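Side-chain contacts in tartrate dehydrogenase/decarboxylase (Pseudomonas putida, PDB 3FLK), which oxidises tartrate with NAD+, converts meso-tartrate to D-glycerate and oxidatively decarboxylates D-malate to pyruvate, using magnesium or manganese: residues 148-152 against 153-157; 316-319 against 320-323. The protein carries 1 engineered substitution. All coordinates share one frame; numbering follows the deposited sequence.

Contact 1 of 2, residues 148-152 against 153-157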
loop_
_atom_site.group_PDB
_atom_site.type_symbol
_atom_site.label_atom_id
_atom_site.label_comp_id
_atom_site.label_asym_id
_atom_site.label_seq_id
_atom_site.Cartn_x
_atom_site.Cartn_y
_atom_site.Cartn_z
HETATM N N MSE A 148 -20.502 -14.551 -11.810
HETATM C CA MSE A 148 -21.331 -15.748 -11.934
HETATM C C MSE A 148 -22.417 -15.734 -10.871
HETATM O O MSE A 148 -22.181 -15.282 -9.751
HETATM C CB MSE A 148 -20.489 -17.015 -11.755
HETATM C CG MSE A 148 -19.666 -17.404 -12.962
HETATM SE SE MSE A 148 -20.761 -18.062 -14.435
HETATM C CE MSE A 148 -21.169 -19.845 -13.751
ATOM N N PHE A 149 -23.592 -16.254 -11.225
ATOM C CA PHE A 149 -24.739 -16.364 -10.313
ATOM C C PHE A 149 -25.133 -15.007 -9.723
ATOM O O PHE A 149 -25.471 -14.904 -8.540
ATOM C CB PHE A 149 -24.463 -17.383 -9.195
ATOM C CG PHE A 149 -23.792 -18.646 -9.668
ATOM C CD1 PHE A 149 -24.441 -19.513 -10.547
ATOM C CD2 PHE A 149 -22.513 -18.974 -9.226
ATOM C CE1 PHE A 149 -23.819 -20.685 -10.987
ATOM C CE2 PHE A 149 -21.883 -20.146 -9.657
ATOM C CZ PHE A 149 -22.541 -21.003 -10.539
ATOM N N GLU A 150 -25.092 -13.977 -10.568
ATOM C CA GLU A 150 -25.355 -12.597 -10.157
ATOM C C GLU A 150 -26.698 -12.458 -9.443
ATOM O O GLU A 150 -27.684 -13.099 -9.824
ATOM C CB GLU A 150 -25.297 -11.660 -11.367
ATOM C CG GLU A 150 -25.269 -10.171 -11.019
ATOM C CD GLU A 150 -25.086 -9.271 -12.234
ATOM O OE1 GLU A 150 -25.072 -9.780 -13.378
ATOM O OE2 GLU A 150 -24.956 -8.043 -12.041
ATOM N N ASN A 151 -26.708 -11.632 -8.397
ATOM C CA ASN A 151 -27.913 -11.321 -7.614
ATOM C C ASN A 151 -28.472 -12.490 -6.796
ATOM O O ASN A 151 -29.639 -12.473 -6.399
ATOM C CB ASN A 151 -29.005 -10.698 -8.502
ATOM C CG ASN A 151 -28.560 -9.401 -9.160
ATOM O OD1 ASN A 151 -27.889 -8.571 -8.545
ATOM N ND2 ASN A 151 -28.940 -9.222 -10.418
ATOM N N THR A 152 -27.638 -13.498 -6.546
ATOM C CA THR A 152 -28.006 -14.627 -5.687
ATOM C C THR A 152 -26.971 -14.819 -4.578
ATOM O O THR A 152 -25.884 -14.244 -4.627
ATOM C CB THR A 152 -28.163 -15.967 -6.478
ATOM O OG1 THR A 152 -26.874 -16.493 -6.823
ATOM C CG2 THR A 152 -29.004 -15.787 -7.741
ATOM N N GLU A 153 -27.319 -15.635 -3.586
ATOM C CA GLU A 153 -26.424 -15.976 -2.482
ATOM C C GLU A 153 -25.124 -16.645 -2.968
ATOM O O GLU A 153 -24.099 -16.584 -2.290
ATOM C CB GLU A 153 -27.165 -16.885 -1.491
ATOM C CG GLU A 153 -26.521 -17.028 -0.111
ATOM C CD GLU A 153 -27.332 -17.916 0.835
ATOM O OE1 GLU A 153 -27.718 -19.042 0.438
ATOM O OE2 GLU A 153 -27.580 -17.491 1.984
ATOM N N ASN A 154 -25.181 -17.266 -4.147
ATOM C CA ASN A 154 -24.050 -18.004 -4.718
ATOM C C ASN A 154 -23.146 -17.152 -5.611
ATOM O O ASN A 154 -22.216 -17.665 -6.232
ATOM C CB ASN A 154 -24.559 -19.221 -5.502
ATOM C CG ASN A 154 -25.337 -20.195 -4.635
ATOM O OD1 ASN A 154 -24.919 -20.526 -3.525
ATOM N ND2 ASN A 154 -26.471 -20.660 -5.140
ATOM N N GLU A 155 -23.436 -15.854 -5.665
ATOM C CA GLU A 155 -22.708 -14.886 -6.483
ATOM C C GLU A 155 -21.187 -14.973 -6.302
ATOM O O GLU A 155 -20.683 -14.929 -5.179
ATOM C CB GLU A 155 -23.204 -13.480 -6.143
ATOM C CG GLU A 155 -22.749 -12.366 -7.061
ATOM C CD GLU A 155 -23.478 -11.065 -6.761
ATOM O OE1 GLU A 155 -23.395 -10.583 -5.610
ATOM O OE2 GLU A 155 -24.149 -10.534 -7.668
ATOM N N ILE A 156 -20.481 -15.112 -7.423
ATOM C CA ILE A 156 -19.014 -15.196 -7.457
ATOM C C ILE A 156 -18.469 -14.163 -8.439
ATOM O O ILE A 156 -19.009 -13.993 -9.535
ATOM C CB ILE A 156 -18.524 -16.611 -7.895
ATOM C CG1 ILE A 156 -19.016 -17.691 -6.928
ATOM C CG2 ILE A 156 -16.991 -16.668 -7.995
ATOM C CD1 ILE A 156 -19.051 -19.091 -7.548
ATOM N N VAL A 157 -17.395 -13.486 -8.043
ATOM C CA VAL A 157 -16.719 -12.512 -8.896
ATOM C C VAL A 157 -15.257 -12.924 -9.091
ATOM O O VAL A 157 -14.541 -13.171 -8.121
ATOM C CB VAL A 157 -16.817 -11.081 -8.312
ATOM C CG1 VAL A 157 -15.893 -10.116 -9.046
ATOM C CG2 VAL A 157 -18.254 -10.583 -8.380
HETATM O O HOH W 1 -27.599 -19.332 -7.879
#
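Met148 and Ile156 form an antiparallel hydrogen-bonded pair, joined by nearly straight bonds from Met148 N to Ile156 O (2.8 Å) and from Ile156 N to Met148 O (2.9 Å), and beyond them the chain reverses through a type II turn, Phe149 to Thr152, and a type I turn, Thr152 to Glu155. Glu155 ties the first turn to the returning chain. Its CG stands opposite the backbone N (chi1 -169°) and the extended side chain delivers OE2 to Asn151 N at 2.9 Å; the amide meets this oxygen from above the carboxylate plane. OE1 turns to Arg165 and Tyr202 of the second subunit, so both oxygens of a buried carboxylate are held, and Arg165 probably balances its charge. Asn151 suits the third position of the type II turn, since asparagine tolerates a positive phi (68°) well. Thr152 stitches the two turns together: with OG1 placed between N and the carbonyl carbon (chi1 75°), the hydroxyl gives its proton to Phe149 O at 2.7 Å and accepts a longer, bent bond from Asn154 N (3.3 Å). A water also bridges OG1 and Asn154 ND2, while Asn154 OD1 is bonded to Arg166 of the second subunit. On the sheet face carrying Met148, a selenomethionine, and Ile156, the methyl CD1 of Ile156 lies at the edge of the Phe149 ring, 3.7 Å from Phe149 CE2. The arrangement is the tip of a beta-hairpin; Ile156 and Val157 pair with a strand of the second subunit, continuing the sheet across the interface, as expected of the intersubunit arm of isopropylmalate dehydrogenase relatives.

Contact 2 of 2, residues 316-319 against 320-323. With SO4 (sulfate ion), chain J.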
loop_
_atom_site.group_PDB
_atom_site.type_symbol
_atom_site.label_atom_id
_atom_site.label_comp_id
_atom_site.label_asym_id
_atom_site.label_seq_id
_atom_site.Cartn_x
_atom_site.Cartn_y
_atom_site.Cartn_z
ATOM N N ASP A 316 19.172 17.789 -27.764
ATOM C CA ASP A 316 19.141 19.252 -27.758
ATOM C C ASP A 316 19.336 19.818 -26.353
ATOM O O ASP A 316 18.535 19.559 -25.450
ATOM C CB ASP A 316 17.831 19.760 -28.370
ATOM C CG ASP A 316 17.917 21.207 -28.841
ATOM O OD1 ASP A 316 18.659 22.013 -28.233
ATOM O OD2 ASP A 316 17.226 21.543 -29.825
ATOM N N GLU A 317 20.401 20.603 -26.185
ATOM C CA GLU A 317 20.754 21.184 -24.887
ATOM C C GLU A 317 19.754 22.236 -24.392
ATOM O O GLU A 317 19.619 22.444 -23.186
ATOM C CB GLU A 317 22.179 21.758 -24.902
ATOM C CG GLU A 317 22.403 22.947 -25.846
ATOM C CD GLU A 317 23.031 22.564 -27.178
ATOM O OE1 GLU A 317 22.642 21.524 -27.761
ATOM O OE2 GLU A 317 23.916 23.315 -27.645
ATOM N N ARG A 318 19.059 22.885 -25.326
ATOM C CA ARG A 318 18.054 23.901 -25.000
ATOM C C ARG A 318 16.916 23.324 -24.151
ATOM O O ARG A 318 16.460 23.957 -23.196
ATOM C CB ARG A 318 17.481 24.522 -26.279
ATOM C CG ARG A 318 18.482 25.313 -27.112
ATOM C CD ARG A 318 17.852 25.787 -28.413
ATOM N NE ARG A 318 18.746 26.660 -29.172
ATOM C CZ ARG A 318 18.752 27.989 -29.092
ATOM N NH1 ARG A 318 17.910 28.621 -28.284
ATOM N NH2 ARG A 318 19.607 28.693 -29.826
ATOM N N TYR A 319 16.474 22.121 -24.509
ATOM C CA TYR A 319 15.386 21.442 -23.808
ATOM C C TYR A 319 15.793 20.963 -22.419
ATOM O O TYR A 319 14.986 20.998 -21.485
ATOM C CB TYR A 319 14.841 20.289 -24.653
ATOM C CG TYR A 319 13.976 20.756 -25.800
ATOM C CD1 TYR A 319 12.590 20.797 -25.676
ATOM C CD2 TYR A 319 14.544 21.174 -27.007
ATOM C CE1 TYR A 319 11.786 21.236 -26.722
ATOM C CE2 TYR A 319 13.749 21.616 -28.061
ATOM C CZ TYR A 319 12.370 21.645 -27.908
ATOM O OH TYR A 319 11.573 22.077 -28.943
ATOM N N GLN A 320 17.045 20.527 -22.286
ATOM C CA GLN A 320 17.583 20.108 -20.993
ATOM C C GLN A 320 17.692 21.288 -20.026
ATOM O O GLN A 320 17.378 21.154 -18.840
ATOM C CB GLN A 320 18.942 19.421 -21.155
ATOM C CG GLN A 320 19.461 18.753 -19.883
ATOM C CD GLN A 320 18.515 17.686 -19.346
ATOM O OE1 GLN A 320 18.141 16.753 -20.060
ATOM N NE2 GLN A 320 18.122 17.823 -18.083
ATOM N N ARG A 321 18.131 22.435 -20.541
ATOM C CA ARG A 321 18.229 23.658 -19.747
ATOM C C ARG A 321 16.850 24.176 -19.351
ATOM O O ARG A 321 16.681 24.714 -18.259
ATOM C CB ARG A 321 19.002 24.744 -20.501
ATOM C CG ARG A 321 20.502 24.501 -20.582
ATOM C CD ARG A 321 21.243 25.756 -21.039
ATOM N NE ARG A 321 20.963 26.094 -22.435
ATOM C CZ ARG A 321 21.720 25.732 -23.467
ATOM N NH1 ARG A 321 22.822 25.017 -23.274
ATOM N NH2 ARG A 321 21.379 26.091 -24.697
ATOM N N ALA A 322 15.877 24.014 -20.247
ATOM C CA ALA A 322 14.489 24.381 -19.967
ATOM C C ALA A 322 13.925 23.542 -18.819
ATOM O O ALA A 322 13.291 24.083 -17.912
ATOM C CB ALA A 322 13.631 24.241 -21.211
ATOM N N HIS A 323 14.177 22.230 -18.860
ATOM C CA HIS A 323 13.823 21.328 -17.762
ATOM C C HIS A 323 14.449 21.790 -16.450
ATOM O O HIS A 323 13.756 21.933 -15.441
ATOM C CB HIS A 323 14.258 19.886 -18.063
ATOM C CG HIS A 323 14.246 18.992 -16.859
ATOM N ND1 HIS A 323 15.324 18.871 -16.009
ATOM C CD2 HIS A 323 13.279 18.189 -16.355
ATOM C CE1 HIS A 323 15.023 18.031 -15.035
ATOM N NE2 HIS A 323 13.788 17.601 -15.223
HETATM S S SO4 J . 13.859 15.627 -12.202
HETATM O O1 SO4 J . 13.371 14.434 -11.517
HETATM O O2 SO4 J . 14.916 15.253 -13.138
HETATM O O3 SO4 J . 12.771 16.261 -12.938
HETATM O O4 SO4 J . 14.400 16.560 -11.215
#
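Glu317 and Arg321 make a local i to i+4 contact on the exposed side of the first turns of helix 317-336, whose other side packs against neighbouring helices. Their side chains run side by side, and the touching is done by methylene rather than carboxylate: Glu317 CG lies 3.3 Å from Arg321 NH1. Glu317 OE2 and Arg321 NH2 stay 4.8 Å apart, with the two charged planes almost perpendicular, so any attraction is probably a longer-range one. A bend at chi3 (-69°) folds the arginine back, bringing one guanidinium face above the start of the helix; Glu317 O lies 3.9 Å above its plane, over the centre, and Arg318 N sits toward the rim of the same face. Glu317 O is itself bound by Arg321 N in the regular helical pattern. Asp316 is the N-cap: its OD1 accepts from Arg318 N at 3.1 Å, approached on the anti side but somewhat out of the carboxylate plane, a role that suits a short acidic side chain beside the free amides of a helix start. Its CG also meets the Tyr319 ring in plane, at the edge. One turn on, His323 sends NE2 as donor to O3 of a sulfate ion (2.8 Å), which lies at the ring's edge and is probably from the crystallisation liquor; Trp303 and Arg111 bind it too. Gln320, bent at chi2, gives NE2 to Asp324 and Glu310. The small Ala322 suits the buried side, where it meets Leu309 of helix 299-313, His35 of helix 17-35 and Leu37 in a loop, while Tyr319 sets its ring nearly perpendicular to that of Phe6 on strand 6-13.

Contacts 1 and 2 lie on opposite sides of the chain's centre, about 57 Å apart between centres, and share no secondary-structure element. Contact 1 is a surface contact within the chain, but the second subunit reaches it; contact 2 is partly buried, and no other chain of the assembly touches it. Their chemistry follows from this. In 148-157, two successive turns are stabilised by side chains bonding to backbone amides and carbonyls, and acidic groups face arginines of the partner subunit. In 316-323, the helix supplies its own backbone bonds beyond the first turn, where Asp316 caps an amide; the other side chains line its exposed flank or fill the seams to neighbouring helices.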